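Local coordinates for protein Alp7A (PDB 5EC0) that binds adenine nucleotide as an actin-like bacterial cytoskeletal protein and probably forms filaments that take part in plasmid segregation, at residues Asn12-Asn17 against Glu25-Val30; Leu52-Leu57 against Val71-Glu76; Phe192-Lys197 against Ser373-Val378. All blocks are in the same frame, centred on the assembly; numbering follows the deposited sequence.

Contact 1 (Asn12-Asn17 against Glu25-Val30); sequences NSMYMN and ELPTNV. With ADP (adenosine-5'-diphosphate), chain D.
The side chain of Met14 folds over Glu25 and the peptide joining Leu26 to Pro27. Its CB leaves the backbone away from strand 25-27, but bends at chi2 (-64°) and chi3 (-69°) bring the methyl back, with Met14 CE 3.5 Å from Leu26 C. The same CE lies 3.5 Å from Glu25 OE1. Glu25, extended beyond CG, runs obliquely across Met14 and alongside Met16, whose CG approaches Glu25 OE1 at 3.7 Å. The other carboxylate oxygen, Glu25 OE2, forms a salt bridge with Arg362, a residue of the ADP pocket.

Tyr15 and Leu26 occupy the other face of this antiparallel hairpin. They lie side by side and point the same way, Tyr15 CD1 meeting Leu26 CD1 at 4.1 Å, while the tyrosine also packs on Thr100 and Ala104 of helix 95-112. Their backbones make a hydrogen-bonded pair. Leu26 N reaches Tyr15 O at 2.9 Å, fairly straight (161°) and in the carbonyl plane; Tyr15 N to Leu26 O, also 2.9 Å, is more bent.

Just before the strand the chain turns to the nucleotide. Asn12 N donates to ADP O1B at 2.9 Å, and Asn12 ND2 to ADP O2B at 2.7 Å. Thr28 OG1 hydrogen-bonds to Gly11 O, tying the break after Pro27 in strand 22-33 to the phosphate-binding loop. The chemistry implies a division of labour: uncharged N-H groups of Asn12 hold the beta-phosphate, as in the first phosphate loop of actin-like folds, while the carboxylate of Glu25 is probably balanced by Arg362.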
loop_
_atom_site.group_PDB
_atom_site.type_symbol
_atom_site.label_atom_id
_atom_site.label_comp_id
_atom_site.label_asym_id
_atom_site.label_seq_id
_atom_site.Cartn_x
_atom_site.Cartn_y
_atom_site.Cartn_z
ATOM N N ASN A 12 0.088 3.201 5.021
ATOM C CA ASN A 12 0.579 3.922 6.184
ATOM C C ASN A 12 2.098 4.058 6.112
ATOM O O ASN A 12 2.669 4.997 6.658
ATOM C CB ASN A 12 0.174 3.214 7.482
ATOM C CG ASN A 12 -1.314 2.872 7.536
ATOM O OD1 ASN A 12 -2.168 3.689 7.193
ATOM N ND2 ASN A 12 -1.625 1.658 7.980
ATOM N N SER A 13 2.740 3.108 5.432
ATOM C CA SER A 13 4.195 3.059 5.339
ATOM C C SER A 13 4.681 3.635 4.013
ATOM O O SER A 13 5.589 4.468 3.975
ATOM C CB SER A 13 4.690 1.623 5.500
ATOM O OG SER A 13 6.081 1.522 5.255
ATOM N N MET A 14 4.057 3.188 2.932
ATOM C CA MET A 14 4.383 3.645 1.593
ATOM C C MET A 14 3.110 4.016 0.828
ATOM O O MET A 14 2.117 3.311 0.888
ATOM C CB MET A 14 5.148 2.562 0.807
ATOM C CG MET A 14 6.505 2.144 1.382
ATOM S SD MET A 14 7.783 3.431 1.425
ATOM C CE MET A 14 8.127 3.642 -0.304
ATOM N N TYR A 15 3.162 5.144 0.138
ATOM C CA TYR A 15 2.302 5.449 -0.989
ATOM C C TYR A 15 2.794 4.613 -2.172
ATOM O O TYR A 15 3.979 4.640 -2.473
ATOM C CB TYR A 15 2.369 6.954 -1.311
ATOM C CG TYR A 15 1.776 7.353 -2.642
ATOM C CD1 TYR A 15 2.508 7.234 -3.822
ATOM C CD2 TYR A 15 0.492 7.866 -2.716
ATOM C CE1 TYR A 15 1.964 7.599 -5.042
ATOM C CE2 TYR A 15 -0.059 8.254 -3.937
ATOM C CZ TYR A 15 0.681 8.102 -5.095
ATOM O OH TYR A 15 0.144 8.475 -6.295
ATOM N N MET A 16 1.905 3.870 -2.829
ATOM C CA MET A 16 2.305 3.062 -3.980
ATOM C C MET A 16 1.303 3.273 -5.077
ATOM O O MET A 16 0.098 3.419 -4.806
ATOM C CB MET A 16 2.403 1.572 -3.615
ATOM C CG MET A 16 3.051 1.283 -2.248
ATOM S SD MET A 16 3.122 -0.475 -1.920
ATOM C CE MET A 16 1.386 -0.867 -2.026
ATOM N N ASN A 17 1.761 3.282 -6.322
ATOM C CA ASN A 17 0.769 3.535 -7.336
ATOM C C ASN A 17 1.210 2.831 -8.635
ATOM O O ASN A 17 2.403 2.658 -8.897
ATOM C CB ASN A 17 0.603 5.061 -7.520
ATOM C CG ASN A 17 1.817 5.705 -8.162
ATOM O OD1 ASN A 17 2.090 5.484 -9.341
ATOM N ND2 ASN A 17 2.707 6.169 -7.330
ATOM N N GLU A 25 6.916 4.004 -5.798
ATOM C CA GLU A 25 6.380 4.262 -4.474
ATOM C C GLU A 25 7.188 5.351 -3.772
ATOM O O GLU A 25 8.313 5.645 -4.156
ATOM C CB GLU A 25 6.359 2.980 -3.636
ATOM C CG GLU A 25 7.646 2.180 -3.647
ATOM C CD GLU A 25 7.580 0.949 -2.743
ATOM O OE1 GLU A 25 6.667 0.882 -1.906
ATOM O OE2 GLU A 25 8.439 0.043 -2.863
ATOM N N LEU A 26 6.587 5.945 -2.752
ATOM C CA LEU A 26 7.139 7.087 -2.038
ATOM C C LEU A 26 6.870 6.881 -0.578
ATOM O O LEU A 26 5.826 6.331 -0.227
ATOM C CB LEU A 26 6.479 8.409 -2.470
ATOM C CG LEU A 26 6.452 8.880 -3.924
ATOM C CD1 LEU A 26 5.488 10.056 -4.079
ATOM C CD2 LEU A 26 7.851 9.270 -4.358
ATOM N N PRO A 27 7.788 7.340 0.280
ATOM C CA PRO A 27 7.494 7.405 1.715
ATOM C C PRO A 27 6.231 8.226 1.945
ATOM O O PRO A 27 5.998 9.178 1.199
ATOM C CB PRO A 27 8.726 8.098 2.301
ATOM C CG PRO A 27 9.817 7.812 1.325
ATOM C CD PRO A 27 9.171 7.743 -0.029
ATOM N N THR A 28 5.440 7.871 2.952
ATOM C CA THR A 28 4.126 8.493 3.171
ATOM C C THR A 28 4.196 9.926 3.720
ATOM O O THR A 28 3.250 10.698 3.583
ATOM C CB THR A 28 3.272 7.606 4.125
ATOM O OG1 THR A 28 3.047 6.335 3.508
ATOM C CG2 THR A 28 1.918 8.228 4.425
ATOM N N ASN A 29 5.324 10.284 4.317
ATOM C CA ASN A 29 5.502 11.602 4.930
ATOM C C ASN A 29 5.167 12.799 4.061
ATOM O O ASN A 29 5.624 12.908 2.924
ATOM C CB ASN A 29 6.942 11.756 5.405
ATOM C CG ASN A 29 7.379 10.609 6.271
ATOM O OD1 ASN A 29 8.070 9.701 5.811
ATOM N ND2 ASN A 29 6.957 10.625 7.529
ATOM N N VAL A 30 4.358 13.694 4.622
ATOM C CA VAL A 30 4.080 15.002 4.043
ATOM C C VAL A 30 4.279 16.049 5.130
ATOM O O VAL A 30 3.602 16.012 6.159
ATOM C CB VAL A 30 2.653 15.114 3.496
ATOM C CG1 VAL A 30 2.333 16.576 3.138
ATOM C CG2 VAL A 30 2.453 14.202 2.296
HETATM P PB ADP D . 0.971 -0.376 6.184
HETATM O O1B ADP D . 0.410 0.295 4.936
HETATM O O2B ADP D . 0.041 -0.437 7.385
HETATM O O3B ADP D . 2.362 0.044 6.594
HETATM P PA ADP D . 2.009 -2.465 4.467
HETATM O O1A ADP D . 2.480 -1.325 3.591
HETATM O O2A ADP D . 1.291 -3.652 3.851
HETATM O O3A ADP D . 1.146 -1.922 5.728
HETATM O "O5'" ADP D . 3.259 -3.035 5.280
HETATM C "C5'" ADP D . 4.402 -2.245 5.581
HETATM C "C4'" ADP D . 5.449 -3.255 6.000
HETATM O "O4'" ADP D . 5.917 -3.918 4.830
HETATM C "C3'" ADP D . 6.684 -2.656 6.646
HETATM O "O3'" ADP D . 6.597 -2.745 8.068
HETATM C "C2'" ADP D . 7.826 -3.521 6.148
HETATM O "O2'" ADP D . 8.297 -4.300 7.247
HETATM C "C1'" ADP D . 7.212 -4.438 5.096
HETATM N N9 ADP D . 7.969 -4.507 3.826
HETATM C C8 ADP D . 8.263 -5.673 3.212
HETATM N N7 ADP D . 8.952 -5.463 2.068
HETATM C C5 ADP D . 9.093 -4.135 1.932
HETATM C C6 ADP D . 9.735 -3.271 0.922
HETATM N N6 ADP D . 10.346 -3.836 -0.156
HETATM N N1 ADP D . 9.678 -1.936 1.118
HETATM C C2 ADP D . 9.069 -1.410 2.206
HETATM N N3 ADP D . 8.458 -2.133 3.178
HETATM C C4 ADP D . 8.447 -3.495 3.093
#

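Contact 2 (Leu52-Leu57 against Val71-Glu76); sequences LKDRLL and VGELAE
Leu74 reaches across to the backbone of Asp54 to Leu57, its CG set opposite the backbone N (chi1 -170°). Its CB rests 3.5 Å from Asp54 O, and one branch, CD2, packs at 3.6 Å from Arg55 C and extends to Leu57 CB. Further along, Leu56 and Val71 meet through their beta carbons, Leu56 CB lying 3.9 Å from Val71 CB; from there CD1 of the leucine approaches CG1 of the valine. Val71 in turn packs on Val99 and Ala103 of helix 95-112. Asp54 and Glu73 run side by side, with Asp54 OD1 3.9 Å from Glu73 CB. A bend at chi2 (62°) turns the glutamate's end away, leaving the carboxylates, 69° apart in plane, separated by 5.5 Å from Asp54 OD1 to Glu73 OE1.

Val71 N donates to Leu56 O at 3.1 Å. Where the chains spread, one water donates hydrogen bonds to Lys53 O and Val71 O and accepts them from Leu56 N and Leu74 N; a second joins Lys53 O to Glu73 N. The contact lies at the open end of the beta hairpin formed by strands 56-62 and 65-71, in the sheet of the actin-like fold, where waters join the diverging chains.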
loop_
_atom_site.group_PDB
_atom_site.type_symbol
_atom_site.label_atom_id
_atom_site.label_comp_id
_atom_site.label_asym_id
_atom_site.label_seq_id
_atom_site.Cartn_x
_atom_site.Cartn_y
_atom_site.Cartn_z
ATOM N N LEU A 52 14.027 14.024 -9.146
ATOM C CA LEU A 52 12.906 14.713 -8.521
ATOM C C LEU A 52 12.229 13.874 -7.429
ATOM O O LEU A 52 11.645 14.411 -6.492
ATOM C CB LEU A 52 11.885 15.094 -9.584
ATOM C CG LEU A 52 10.637 15.854 -9.140
ATOM C CD1 LEU A 52 11.017 17.209 -8.527
ATOM C CD2 LEU A 52 9.689 16.022 -10.317
ATOM N N LYS A 53 12.310 12.556 -7.557
ATOM C CA LYS A 53 11.576 11.663 -6.672
ATOM C C LYS A 53 11.956 11.903 -5.212
ATOM O O LYS A 53 11.086 11.937 -4.339
ATOM C CB LYS A 53 11.826 10.203 -7.054
ATOM C CG LYS A 53 10.815 9.239 -6.471
ATOM C CD LYS A 53 11.103 7.816 -6.899
ATOM C CE LYS A 53 10.921 6.863 -5.731
ATOM N NZ LYS A 53 10.926 5.436 -6.147
ATOM N N ASP A 54 13.247 12.111 -4.962
ATOM C CA ASP A 54 13.735 12.364 -3.609
ATOM C C ASP A 54 13.717 13.849 -3.283
ATOM O O ASP A 54 14.150 14.253 -2.209
ATOM C CB ASP A 54 15.162 11.820 -3.416
ATOM C CG ASP A 54 15.225 10.289 -3.408
ATOM O OD1 ASP A 54 14.153 9.633 -3.407
ATOM O OD2 ASP A 54 16.358 9.748 -3.389
ATOM N N ARG A 55 13.237 14.671 -4.206
ATOM C CA ARG A 55 13.338 16.117 -4.010
ATOM C C ARG A 55 11.983 16.792 -4.260
ATOM O O ARG A 55 11.912 17.836 -4.907
ATOM C CB ARG A 55 14.431 16.709 -4.917
ATOM C CG ARG A 55 15.836 16.055 -4.733
ATOM C CD ARG A 55 16.856 16.543 -5.755
ATOM N NE ARG A 55 18.153 15.856 -5.634
ATOM C CZ ARG A 55 19.248 16.352 -5.053
ATOM N NH1 ARG A 55 19.244 17.571 -4.518
ATOM N NH2 ARG A 55 20.365 15.630 -5.016
ATOM N N LEU A 56 10.919 16.196 -3.723
ATOM C CA LEU A 56 9.558 16.679 -3.975
ATOM C C LEU A 56 9.158 17.867 -3.109
ATOM O O LEU A 56 8.798 17.718 -1.938
ATOM C CB LEU A 56 8.543 15.549 -3.778
ATOM C CG LEU A 56 8.610 14.497 -4.879
ATOM C CD1 LEU A 56 7.662 13.367 -4.593
ATOM C CD2 LEU A 56 8.333 15.118 -6.237
ATOM N N LEU A 57 9.194 19.042 -3.712
ATOM C CA LEU A 57 8.759 20.263 -3.063
ATOM C C LEU A 57 7.699 20.898 -3.947
ATOM O O LEU A 57 7.998 21.378 -5.043
ATOM C CB LEU A 57 9.938 21.216 -2.852
ATOM C CG LEU A 57 9.632 22.621 -2.324
ATOM C CD1 LEU A 57 8.982 22.573 -0.940
ATOM C CD2 LEU A 57 10.902 23.492 -2.307
ATOM N N VAL A 71 7.217 16.344 0.330
ATOM C CA VAL A 71 6.567 15.062 0.103
ATOM C C VAL A 71 7.569 13.924 -0.047
ATOM O O VAL A 71 8.568 14.056 -0.752
ATOM C CB VAL A 71 5.707 15.085 -1.172
ATOM C CG1 VAL A 71 5.024 13.740 -1.369
ATOM C CG2 VAL A 71 4.718 16.264 -1.159
ATOM N N GLY A 72 7.287 12.794 0.588
ATOM C CA GLY A 72 8.123 11.623 0.420
ATOM C C GLY A 72 9.444 11.749 1.152
ATOM O O GLY A 72 9.508 12.298 2.261
ATOM N N GLU A 73 10.499 11.244 0.519
ATOM C CA GLU A 73 11.817 11.169 1.135
ATOM C C GLU A 73 12.366 12.541 1.526
ATOM O O GLU A 73 13.146 12.640 2.469
ATOM C CB GLU A 73 12.800 10.461 0.196
ATOM C CG GLU A 73 14.103 10.027 0.852
ATOM C CD GLU A 73 13.894 9.012 1.973
ATOM O OE1 GLU A 73 13.134 8.040 1.762
ATOM O OE2 GLU A 73 14.499 9.183 3.059
ATOM N N LEU A 74 11.970 13.592 0.805
ATOM C CA LEU A 74 12.410 14.941 1.159
ATOM C C LEU A 74 11.800 15.398 2.489
ATOM O O LEU A 74 12.365 16.240 3.180
ATOM C CB LEU A 74 12.065 15.940 0.051
ATOM C CG LEU A 74 12.686 17.336 0.211
ATOM C CD1 LEU A 74 14.217 17.257 0.323
ATOM C CD2 LEU A 74 12.265 18.250 -0.941
ATOM N N ALA A 75 10.647 14.841 2.846
ATOM C CA ALA A 75 9.991 15.182 4.105
ATOM C C ALA A 75 10.584 14.409 5.291
ATOM O O ALA A 75 10.288 14.709 6.451
ATOM C CB ALA A 75 8.488 14.922 4.003
ATOM N N GLU A 76 11.436 13.431 4.997
ATOM C CA GLU A 76 11.867 12.458 6.002
ATOM C C GLU A 76 12.569 13.037 7.245
ATOM O O GLU A 76 12.181 12.710 8.365
ATOM C CB GLU A 76 12.778 11.407 5.358
ATOM C CG GLU A 76 12.716 10.072 6.049
ATOM C CD GLU A 76 11.305 9.527 6.071
ATOM O OE1 GLU A 76 10.801 9.213 7.172
ATOM O OE2 GLU A 76 10.703 9.424 4.979
HETATM O O HOH W 1 10.341 10.246 -2.250
HETATM O O HOH W 2 10.960 13.545 -1.984
#

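Contact 3 (Phe192-Lys197 against Ser373-Val378); sequences FDLEDK and SRAEQV
The irregular segment 192-197 passes beside helix 373-378, the CA atoms of Phe192 and Arg374 lying 6.8 Å apart, as do those of Leu194 and Ala375. The Arg374 side chain lies against Phe192 from CB to the guanidinium. Its CG is 3.7 Å from Phe192 O, and an unusual turn at chi2 (-94°) helps lay the guanidinium against the phenylalanine. Phe192 CB sits over the centre of one guanidinium face, 3.7 Å from Arg374 CZ, while the ring and guanidinium planes are inclined by 27° and NH2 approaches the ring obliquely. The charge is met by Glu370, which forms a salt bridge with Arg374 NE. Replacing Arg374 by an alanine would probably leave Glu370 without this charged mate and uncover the flank of Phe192.

Leu194 makes the apolar contacts with the helix itself. Its CD1 reaches Ala375 CA at 3.6 Å and Val378 CG2 at 3.7 Å, and its CD2 reaches Arg374 CB at 3.9 Å, so both branches lie over Ala375, CD1 leaning on toward Val378 and CD2 toward Arg374. Phe192 also stacks edge-to-face with Tyr367 of the same helix, 364-386, whose residue Ser373 touches strands 2-10 and 119-129; the loop from helix 185-189 toward strand 207-213 thus packs beside a helix resting on the N-terminal sheet.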
loop_
_atom_site.group_PDB
_atom_site.type_symbol
_atom_site.label_atom_id
_atom_site.label_comp_id
_atom_site.label_asym_id
_atom_site.label_seq_id
_atom_site.Cartn_x
_atom_site.Cartn_y
_atom_site.Cartn_z
ATOM N N PHE A 192 -3.571 -9.767 -15.167
ATOM C CA PHE A 192 -3.845 -8.466 -15.786
ATOM C C PHE A 192 -4.485 -8.582 -17.184
ATOM O O PHE A 192 -4.995 -7.603 -17.720
ATOM C CB PHE A 192 -2.560 -7.639 -15.866
ATOM C CG PHE A 192 -1.950 -7.330 -14.519
ATOM C CD1 PHE A 192 -2.754 -7.218 -13.388
ATOM C CD2 PHE A 192 -0.577 -7.150 -14.385
ATOM C CE1 PHE A 192 -2.207 -6.947 -12.145
ATOM C CE2 PHE A 192 -0.015 -6.873 -13.150
ATOM C CZ PHE A 192 -0.839 -6.766 -12.015
ATOM N N ASP A 193 -4.453 -9.774 -17.770
ATOM C CA ASP A 193 -5.159 -10.020 -19.023
ATOM C C ASP A 193 -6.582 -10.474 -18.768
ATOM O O ASP A 193 -7.265 -10.897 -19.697
ATOM C CB ASP A 193 -4.436 -11.070 -19.871
ATOM C CG ASP A 193 -3.075 -10.602 -20.347
ATOM O OD1 ASP A 193 -2.905 -9.391 -20.589
ATOM O OD2 ASP A 193 -2.172 -11.445 -20.475
ATOM N N LEU A 194 -7.009 -10.407 -17.504
ATOM C CA LEU A 194 -8.375 -10.755 -17.081
ATOM C C LEU A 194 -8.727 -12.224 -17.333
ATOM O O LEU A 194 -9.891 -12.582 -17.466
ATOM C CB LEU A 194 -9.403 -9.846 -17.773
ATOM C CG LEU A 194 -9.052 -8.355 -17.720
ATOM C CD1 LEU A 194 -10.066 -7.508 -18.501
ATOM C CD2 LEU A 194 -8.945 -7.898 -16.274
ATOM N N GLU A 195 -7.701 -13.068 -17.387
ATOM C CA GLU A 195 -7.874 -14.510 -17.422
ATOM C C GLU A 195 -7.996 -15.039 -15.998
ATOM O O GLU A 195 -7.268 -14.579 -15.122
ATOM C CB GLU A 195 -6.686 -15.164 -18.136
ATOM C CG GLU A 195 -6.479 -14.678 -19.568
ATOM C CD GLU A 195 -5.070 -14.905 -20.074
ATOM O OE1 GLU A 195 -4.230 -15.439 -19.310
ATOM O OE2 GLU A 195 -4.799 -14.552 -21.245
ATOM N N ASP A 196 -8.923 -15.978 -15.764
ATOM C CA ASP A 196 -8.999 -16.708 -14.485
ATOM C C ASP A 196 -7.679 -17.442 -14.207
ATOM O O ASP A 196 -7.154 -18.127 -15.070
ATOM C CB ASP A 196 -10.145 -17.740 -14.466
ATOM C CG ASP A 196 -11.541 -17.112 -14.331
ATOM O OD1 ASP A 196 -11.672 -15.904 -14.037
ATOM O OD2 ASP A 196 -12.526 -17.861 -14.505
ATOM N N LYS A 197 -7.157 -17.291 -12.995
ATOM C CA LYS A 197 -5.906 -17.920 -12.600
ATOM C C LYS A 197 -6.130 -19.333 -12.078
ATOM O O LYS A 197 -6.968 -19.561 -11.202
ATOM C CB LYS A 197 -5.207 -17.071 -11.532
ATOM C CG LYS A 197 -4.526 -15.846 -12.126
ATOM C CD LYS A 197 -4.176 -14.816 -11.063
ATOM C CE LYS A 197 -3.054 -15.283 -10.189
ATOM N NZ LYS A 197 -2.269 -14.105 -9.653
ATOM N N SER A 373 -9.013 -2.117 -13.026
ATOM C CA SER A 373 -8.903 -1.006 -13.965
ATOM C C SER A 373 -8.775 -1.540 -15.393
ATOM O O SER A 373 -9.257 -0.905 -16.314
ATOM C CB SER A 373 -7.727 -0.078 -13.599
ATOM O OG SER A 373 -6.480 -0.706 -13.824
ATOM N N ARG A 374 -8.165 -2.712 -15.584
ATOM C CA ARG A 374 -8.158 -3.322 -16.922
ATOM C C ARG A 374 -9.541 -3.807 -17.343
ATOM O O ARG A 374 -9.874 -3.772 -18.515
ATOM C CB ARG A 374 -7.202 -4.511 -17.015
ATOM C CG ARG A 374 -5.806 -4.247 -16.531
ATOM C CD ARG A 374 -4.855 -3.840 -17.621
ATOM N NE ARG A 374 -3.519 -3.750 -17.032
ATOM C CZ ARG A 374 -2.425 -4.301 -17.544
ATOM N NH1 ARG A 374 -2.488 -4.983 -18.684
ATOM N NH2 ARG A 374 -1.265 -4.157 -16.915
ATOM N N ALA A 375 -10.332 -4.299 -16.399
ATOM C CA ALA A 375 -11.661 -4.783 -16.749
ATOM C C ALA A 375 -12.515 -3.578 -17.097
ATOM O O ALA A 375 -13.288 -3.598 -18.062
ATOM C CB ALA A 375 -12.266 -5.588 -15.615
ATOM N N GLU A 376 -12.334 -2.505 -16.336
ATOM C CA GLU A 376 -13.056 -1.279 -16.615
ATOM C C GLU A 376 -12.685 -0.719 -17.990
ATOM O O GLU A 376 -13.553 -0.299 -18.749
ATOM C CB GLU A 376 -12.784 -0.237 -15.529
ATOM C CG GLU A 376 -13.600 1.026 -15.712
ATOM C CD GLU A 376 -15.074 0.812 -15.402
ATOM O OE1 GLU A 376 -15.392 -0.104 -14.606
ATOM O OE2 GLU A 376 -15.909 1.563 -15.951
ATOM N N GLN A 377 -11.392 -0.736 -18.306
ATOM C CA GLN A 377 -10.890 -0.241 -19.583
ATOM C C GLN A 377 -11.436 -1.060 -20.757
ATOM O O GLN A 377 -11.727 -0.510 -21.811
ATOM C CB GLN A 377 -9.351 -0.259 -19.600
ATOM C CG GLN A 377 -8.716 0.750 -20.574
ATOM C CD GLN A 377 -7.195 0.592 -20.758
ATOM O OE1 GLN A 377 -6.520 -0.118 -20.001
ATOM N NE2 GLN A 377 -6.656 1.259 -21.779
ATOM N N VAL A 378 -11.562 -2.374 -20.575
ATOM C CA VAL A 378 -12.146 -3.239 -21.601
ATOM C C VAL A 378 -13.626 -2.910 -21.795
ATOM O O VAL A 378 -14.130 -2.845 -22.913
ATOM C CB VAL A 378 -11.998 -4.734 -21.224
ATOM C CG1 VAL A 378 -12.841 -5.623 -22.154
ATOM C CG2 VAL A 378 -10.543 -5.137 -21.259
#

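In the fold
The three contacts follow one another along the chain. Contacts 1 and 2 are neighbours, their centres about 11 Å apart, and belong to the same mixed sheet, in which strand 22-33 lies between strands 14-19 and 65-71. They touch directly: Pro27 packs on Glu73, and Asn29 O probably accepts a hydrogen bond from Gly72 N, so the hairpin that follows the phosphate-binding loop is joined directly to the next one. Contact 3 stands apart, with centres about 26 Å from contact 1 and 33 Å from contact 2, where the C-terminal helix 364-386 returns to strand 2-10 of that sheet. Together they sample the actin-like body from its ADP cleft to its surface.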